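Local coordinates for protein phosphatidylinositol-specific phospholipase C (Listeria monocytogenes, PDB 2PLC) that belongs to the bacterial phosphatidylinositol-specific phospholipases C, single-chain proteins built on a TIM-barrel type of fold, at residues H25-Y30 with M48-Q53; K4-A9 with L19-T24. One frame throughout, in Å; residues are numbered along the deposited sequence.

Contact 1 (H25-Y30 with M48-Q53); sequences HDTMSY and MSLYQQ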
loop_
_atom_site.group_PDB
_atom_site.type_symbol
_atom_site.label_atom_id
_atom_site.label_comp_id
_atom_site.label_asym_id
_atom_site.label_seq_id
_atom_site.Cartn_x
_atom_site.Cartn_y
_atom_site.Cartn_z
ATOM N N HIS A 25 2.435 -2.299 -5.592
ATOM C CA HIS A 25 1.165 -2.609 -6.233
ATOM C C HIS A 25 1.105 -4.126 -6.364
ATOM O O HIS A 25 2.094 -4.751 -6.755
ATOM C CB HIS A 25 1.095 -1.947 -7.614
ATOM C CG HIS A 25 0.005 -2.478 -8.490
ATOM N ND1 HIS A 25 0.259 -3.140 -9.673
ATOM C CD2 HIS A 25 -1.342 -2.447 -8.360
ATOM C CE1 HIS A 25 -0.883 -3.491 -10.234
ATOM N NE2 HIS A 25 -1.870 -3.082 -9.457
ATOM N N ASP A 26 -0.035 -4.712 -5.997
ATOM C CA ASP A 26 -0.234 -6.162 -6.058
ATOM C C ASP A 26 0.948 -6.878 -5.396
ATOM O O ASP A 26 1.619 -7.730 -5.985
ATOM C CB ASP A 26 -0.401 -6.610 -7.508
ATOM C CG ASP A 26 -1.293 -7.820 -7.646
ATOM O OD1 ASP A 26 -1.638 -8.475 -6.633
ATOM O OD2 ASP A 26 -1.657 -8.105 -8.796
ATOM N N THR A 27 1.176 -6.486 -4.151
ATOM C CA THR A 27 2.238 -6.977 -3.296
ATOM C C THR A 27 2.615 -8.457 -3.390
ATOM O O THR A 27 3.800 -8.788 -3.456
ATOM C CB THR A 27 1.891 -6.653 -1.836
ATOM O OG1 THR A 27 1.619 -5.245 -1.714
ATOM C CG2 THR A 27 3.038 -7.052 -0.901
ATOM N N MET A 28 1.609 -9.332 -3.396
ATOM C CA MET A 28 1.825 -10.780 -3.418
ATOM C C MET A 28 2.095 -11.451 -4.756
ATOM O O MET A 28 2.354 -12.653 -4.793
ATOM C CB MET A 28 0.645 -11.498 -2.755
ATOM C CG MET A 28 0.373 -11.074 -1.327
ATOM S SD MET A 28 1.862 -11.060 -0.310
ATOM C CE MET A 28 2.034 -12.818 0.092
ATOM N N SER A 29 2.019 -10.700 -5.849
ATOM C CA SER A 29 2.248 -11.282 -7.164
ATOM C C SER A 29 3.723 -11.442 -7.535
ATOM O O SER A 29 4.225 -10.797 -8.463
ATOM C CB SER A 29 1.508 -10.490 -8.238
ATOM O OG SER A 29 1.538 -11.188 -9.470
ATOM N N TYR A 30 4.419 -12.280 -6.776
ATOM C CA TYR A 30 5.832 -12.580 -7.019
ATOM C C TYR A 30 5.984 -14.094 -7.024
ATOM O O TYR A 30 7.081 -14.628 -7.153
ATOM C CB TYR A 30 6.739 -11.961 -5.950
ATOM C CG TYR A 30 6.394 -12.349 -4.535
ATOM C CD1 TYR A 30 6.899 -13.524 -3.965
ATOM C CD2 TYR A 30 5.557 -11.543 -3.761
ATOM C CE1 TYR A 30 6.575 -13.881 -2.658
ATOM C CE2 TYR A 30 5.228 -11.888 -2.453
ATOM C CZ TYR A 30 5.738 -13.053 -1.906
ATOM O OH TYR A 30 5.430 -13.369 -0.604
ATOM N N MET A 48 10.522 -9.371 -4.917
ATOM C CA MET A 48 10.766 -9.541 -3.486
ATOM C C MET A 48 9.546 -10.128 -2.799
ATOM O O MET A 48 8.416 -9.830 -3.178
ATOM C CB MET A 48 11.104 -8.200 -2.817
ATOM C CG MET A 48 12.499 -7.661 -3.120
ATOM S SD MET A 48 12.840 -6.086 -2.278
ATOM C CE MET A 48 11.668 -4.994 -3.119
ATOM N N SER A 49 9.773 -10.989 -1.811
ATOM C CA SER A 49 8.670 -11.579 -1.062
ATOM C C SER A 49 8.142 -10.498 -0.122
ATOM O O SER A 49 8.795 -9.463 0.067
ATOM C CB SER A 49 9.132 -12.801 -0.254
ATOM O OG SER A 49 10.025 -12.431 0.777
ATOM N N LEU A 50 6.975 -10.741 0.467
ATOM C CA LEU A 50 6.353 -9.781 1.376
ATOM C C LEU A 50 7.316 -9.328 2.453
ATOM O O LEU A 50 7.524 -8.137 2.653
ATOM C CB LEU A 50 5.108 -10.391 2.028
ATOM C CG LEU A 50 4.371 -9.588 3.104
ATOM C CD1 LEU A 50 4.010 -8.199 2.603
ATOM C CD2 LEU A 50 3.121 -10.335 3.500
ATOM N N TYR A 51 7.962 -10.293 3.089
ATOM C CA TYR A 51 8.891 -9.989 4.158
ATOM C C TYR A 51 10.094 -9.171 3.701
ATOM O O TYR A 51 10.562 -8.289 4.424
ATOM C CB TYR A 51 9.339 -11.275 4.841
ATOM C CG TYR A 51 10.101 -10.984 6.097
ATOM C CD1 TYR A 51 9.447 -10.484 7.225
ATOM C CD2 TYR A 51 11.492 -11.106 6.129
ATOM C CE1 TYR A 51 10.162 -10.095 8.364
ATOM C CE2 TYR A 51 12.225 -10.722 7.257
ATOM C CZ TYR A 51 11.558 -10.212 8.374
ATOM O OH TYR A 51 12.288 -9.802 9.488
ATOM N N GLN A 52 10.595 -9.458 2.503
ATOM C CA GLN A 52 11.738 -8.724 1.977
ATOM C C GLN A 52 11.370 -7.271 1.700
ATOM O O GLN A 52 12.185 -6.371 1.901
ATOM C CB GLN A 52 12.250 -9.369 0.695
ATOM C CG GLN A 52 12.707 -10.790 0.862
ATOM C CD GLN A 52 13.358 -11.323 -0.387
ATOM O OE1 GLN A 52 14.487 -11.804 -0.349
ATOM N NE2 GLN A 52 12.656 -11.223 -1.514
ATOM N N GLN A 53 10.146 -7.059 1.219
ATOM C CA GLN A 53 9.650 -5.721 0.906
ATOM C C GLN A 53 9.568 -4.861 2.164
ATOM O O GLN A 53 9.946 -3.689 2.150
ATOM C CB GLN A 53 8.271 -5.807 0.258
ATOM C CG GLN A 53 8.256 -6.446 -1.119
ATOM C CD GLN A 53 6.854 -6.551 -1.682
ATOM O OE1 GLN A 53 6.023 -5.668 -1.463
ATOM N NE2 GLN A 53 6.576 -7.639 -2.397
#
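Gln53 and Thr27 link the loop 25-30 to the segment 48-53 by a hydrogen bond. Gln53 NE2 donates to Thr27 O at 3.2 Å, with an N-H...O angle of 160°. The same nitrogen donates to Met48 O at 3.0 Å. Both acceptors lie close to the amide plane, so one flat NH2 group ties the two backbones together. At Met48 O the donor stands above the carbonyl plane, away from the lone pairs. Gln53 OE1 bonds to Thr24 OG1, which fixes which way the amide faces. A second bond, weak but straight, runs from Leu50 N to Tyr30 OH at 3.2 Å.

The segment 25-30 follows the first strand of the barrel-type fold, 20-24, and holds a type I turn from Asp26 to Ser29. The segment 48-53 leads into helix 50-55, and Ser49 is its N-cap. Ser49 OG takes a weak capping bond from Gln52 N. The phenol of Tyr30 meets the start of this helix.

Contacts over one face of the Tyr30 ring come from Ser49 and Met48. Ser49 CA makes a CH-pi contact 3.6 Å from the ring centroid. Met48 O sits over the same face, offset toward the rim. Tyr30 CG lies between its backbone N and carbonyl carbon (chi1 56°), which swings the ring across the backbone of Met48 and Ser49.

Apolar contacts centre on Leu50. Leu50 CD1 meets Thr27 CG2 at 3.8 Å. Met28 SD reaches both Leu50 CB and Leu50 CD2, because the methionine chain bends at chi2 and chi3. Leu50 and Met28 also pack on Val85 of helix 82-95. The Thr27 CG2 methyl also lies against an amide oxygen, 3.3 Å from Gln53 OE1, while Thr27 OG1 bonds to Asp62 N and Thr24 OG1.

Contact 2 (K4-A9 with L19-T24); sequences KQWMSA and LSIPGT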
loop_
_atom_site.group_PDB
_atom_site.type_symbol
_atom_site.label_atom_id
_atom_site.label_comp_id
_atom_site.label_asym_id
_atom_site.label_seq_id
_atom_site.Cartn_x
_atom_site.Cartn_y
_atom_site.Cartn_z
ATOM N N LYS A 4 14.795 -0.870 7.600
ATOM C CA LYS A 4 14.025 -1.796 8.425
ATOM C C LYS A 4 13.250 -1.089 9.545
ATOM O O LYS A 4 12.215 -1.581 9.998
ATOM C CB LYS A 4 14.956 -2.864 9.000
ATOM C CG LYS A 4 14.249 -4.012 9.688
ATOM C CD LYS A 4 15.215 -5.146 9.985
ATOM C CE LYS A 4 16.312 -4.717 10.950
ATOM N NZ LYS A 4 17.318 -5.799 11.153
ATOM N N GLN A 5 13.743 0.075 9.970
ATOM C CA GLN A 5 13.097 0.844 11.033
ATOM C C GLN A 5 13.145 2.344 10.768
ATOM O O GLN A 5 13.372 3.127 11.686
ATOM C CB GLN A 5 13.767 0.555 12.380
ATOM C CG GLN A 5 13.750 -0.910 12.790
ATOM C CD GLN A 5 14.256 -1.134 14.199
ATOM O OE1 GLN A 5 15.091 -0.379 14.701
ATOM N NE2 GLN A 5 13.745 -2.175 14.851
ATOM N N TRP A 6 12.896 2.748 9.525
ATOM C CA TRP A 6 12.945 4.165 9.169
ATOM C C TRP A 6 11.880 5.048 9.813
ATOM O O TRP A 6 12.166 6.191 10.165
ATOM C CB TRP A 6 12.955 4.359 7.648
ATOM C CG TRP A 6 11.676 3.985 6.919
ATOM C CD1 TRP A 6 11.327 2.747 6.446
ATOM C CD2 TRP A 6 10.634 4.880 6.495
ATOM N NE1 TRP A 6 10.144 2.820 5.744
ATOM C CE2 TRP A 6 9.697 4.115 5.759
ATOM C CE3 TRP A 6 10.405 6.254 6.661
ATOM C CZ2 TRP A 6 8.551 4.680 5.190
ATOM C CZ3 TRP A 6 9.267 6.815 6.095
ATOM C CH2 TRP A 6 8.354 6.028 5.366
ATOM N N MET A 7 10.669 4.523 9.993
ATOM C CA MET A 7 9.585 5.307 10.595
ATOM C C MET A 7 9.770 5.578 12.087
ATOM O O MET A 7 9.232 6.550 12.614
ATOM C CB MET A 7 8.226 4.638 10.365
ATOM C CG MET A 7 7.843 4.499 8.903
ATOM S SD MET A 7 6.195 3.850 8.709
ATOM C CE MET A 7 5.374 5.208 7.939
ATOM N N SER A 8 10.523 4.717 12.764
ATOM C CA SER A 8 10.770 4.872 14.193
ATOM C C SER A 8 11.558 6.148 14.478
ATOM O O SER A 8 11.462 6.714 15.566
ATOM C CB SER A 8 11.542 3.668 14.730
ATOM O OG SER A 8 12.843 3.615 14.181
ATOM N N ALA A 9 12.330 6.593 13.490
ATOM C CA ALA A 9 13.148 7.796 13.611
ATOM C C ALA A 9 12.384 9.093 13.310
ATOM O O ALA A 9 12.973 10.176 13.276
ATOM C CB ALA A 9 14.372 7.681 12.715
ATOM N N LEU A 19 3.785 12.544 5.059
ATOM C CA LEU A 19 4.917 11.690 4.692
ATOM C C LEU A 19 4.994 11.260 3.233
ATOM O O LEU A 19 4.016 11.337 2.487
ATOM C CB LEU A 19 4.908 10.417 5.546
ATOM C CG LEU A 19 4.994 10.506 7.067
ATOM C CD1 LEU A 19 4.802 9.122 7.662
ATOM C CD2 LEU A 19 6.327 11.082 7.475
ATOM N N SER A 20 6.184 10.807 2.850
ATOM C CA SER A 20 6.459 10.265 1.525
ATOM C C SER A 20 6.659 8.777 1.829
ATOM O O SER A 20 7.633 8.384 2.476
ATOM C CB SER A 20 7.732 10.870 0.941
ATOM O OG SER A 20 7.566 12.260 0.745
ATOM N N ILE A 21 5.710 7.956 1.401
ATOM C CA ILE A 21 5.766 6.528 1.693
ATOM C C ILE A 21 5.886 5.633 0.468
ATOM O O ILE A 21 5.148 5.806 -0.499
ATOM C CB ILE A 21 4.495 6.115 2.469
ATOM C CG1 ILE A 21 4.330 7.008 3.706
ATOM C CG2 ILE A 21 4.554 4.644 2.857
ATOM C CD1 ILE A 21 2.982 6.893 4.374
ATOM N N PRO A 22 6.840 4.680 0.487
ATOM C CA PRO A 22 7.062 3.736 -0.618
ATOM C C PRO A 22 6.052 2.600 -0.452
ATOM O O PRO A 22 5.857 2.102 0.662
ATOM C CB PRO A 22 8.476 3.197 -0.353
ATOM C CG PRO A 22 9.048 4.092 0.727
ATOM C CD PRO A 22 7.857 4.491 1.534
ATOM N N GLY A 23 5.417 2.191 -1.544
ATOM C CA GLY A 23 4.450 1.108 -1.473
ATOM C C GLY A 23 4.571 0.209 -2.682
ATOM O O GLY A 23 5.252 0.557 -3.642
ATOM N N THR A 24 3.924 -0.950 -2.640
ATOM C CA THR A 24 3.962 -1.884 -3.758
ATOM C C THR A 24 2.553 -2.180 -4.273
ATOM O O THR A 24 1.592 -2.260 -3.497
ATOM C CB THR A 24 4.613 -3.215 -3.359
ATOM O OG1 THR A 24 4.031 -3.674 -2.133
ATOM C CG2 THR A 24 6.111 -3.063 -3.193
#
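Trp6 brings the CZ2-CH2 corner of its indole to Pro22 and Ser20 of strand 20-24. Its CZ2 is 3.7 Å from Pro22 CD, and its CH2 is 3.8 Å from Ser20 O. Ile21 CG1 comes to the edge of the ring near its plane, 4.5 Å from Trp6 CH2. A chi1 of 68° sets the indole between the backbone N and the carbonyl carbon of Trp6. The indole N-H, at NE1, is satisfied by Gly57 O, outside the two segments.

Met7 works beside it. Its CG lies 3.5 Å above the plane of the indole, over one face. The chain then bends at chi3 (116°) and carries CE to Leu19 CD1 at 4.0 Å. No hydrogen bond crosses between 4-9 and 19-24. All six touching residues are buried.

Helix 262-269 adds Ile269, which packs on both Trp6 and Pro22. Strand 20-24 runs parallel to strand 253-257. The N-terminal segment packs on the first half of strand 20-24, mainly through apolar side chains, consistent with the first strand of a TIM-barrel type of fold.

How the contacts relate
Both contacts involve the chain around strand 20-24, but at different ends. Contact 2 packs against its first half, and contact 1 uses the loop that follows its last residue. Their centres are about 16 Å apart. Contact 2 is fully buried, and no hydrogen bond crosses between its segments. Contact 1 is only partly buried and mixes hydrogen bonds, a CH-pi contact and apolar touches. It joins a loop to the start of a helix. Contact 2 closes before contact 1 opens along the chain. Thr24 joins the two: it ends the strand segment of contact 2 and meets Gln53 of contact 1.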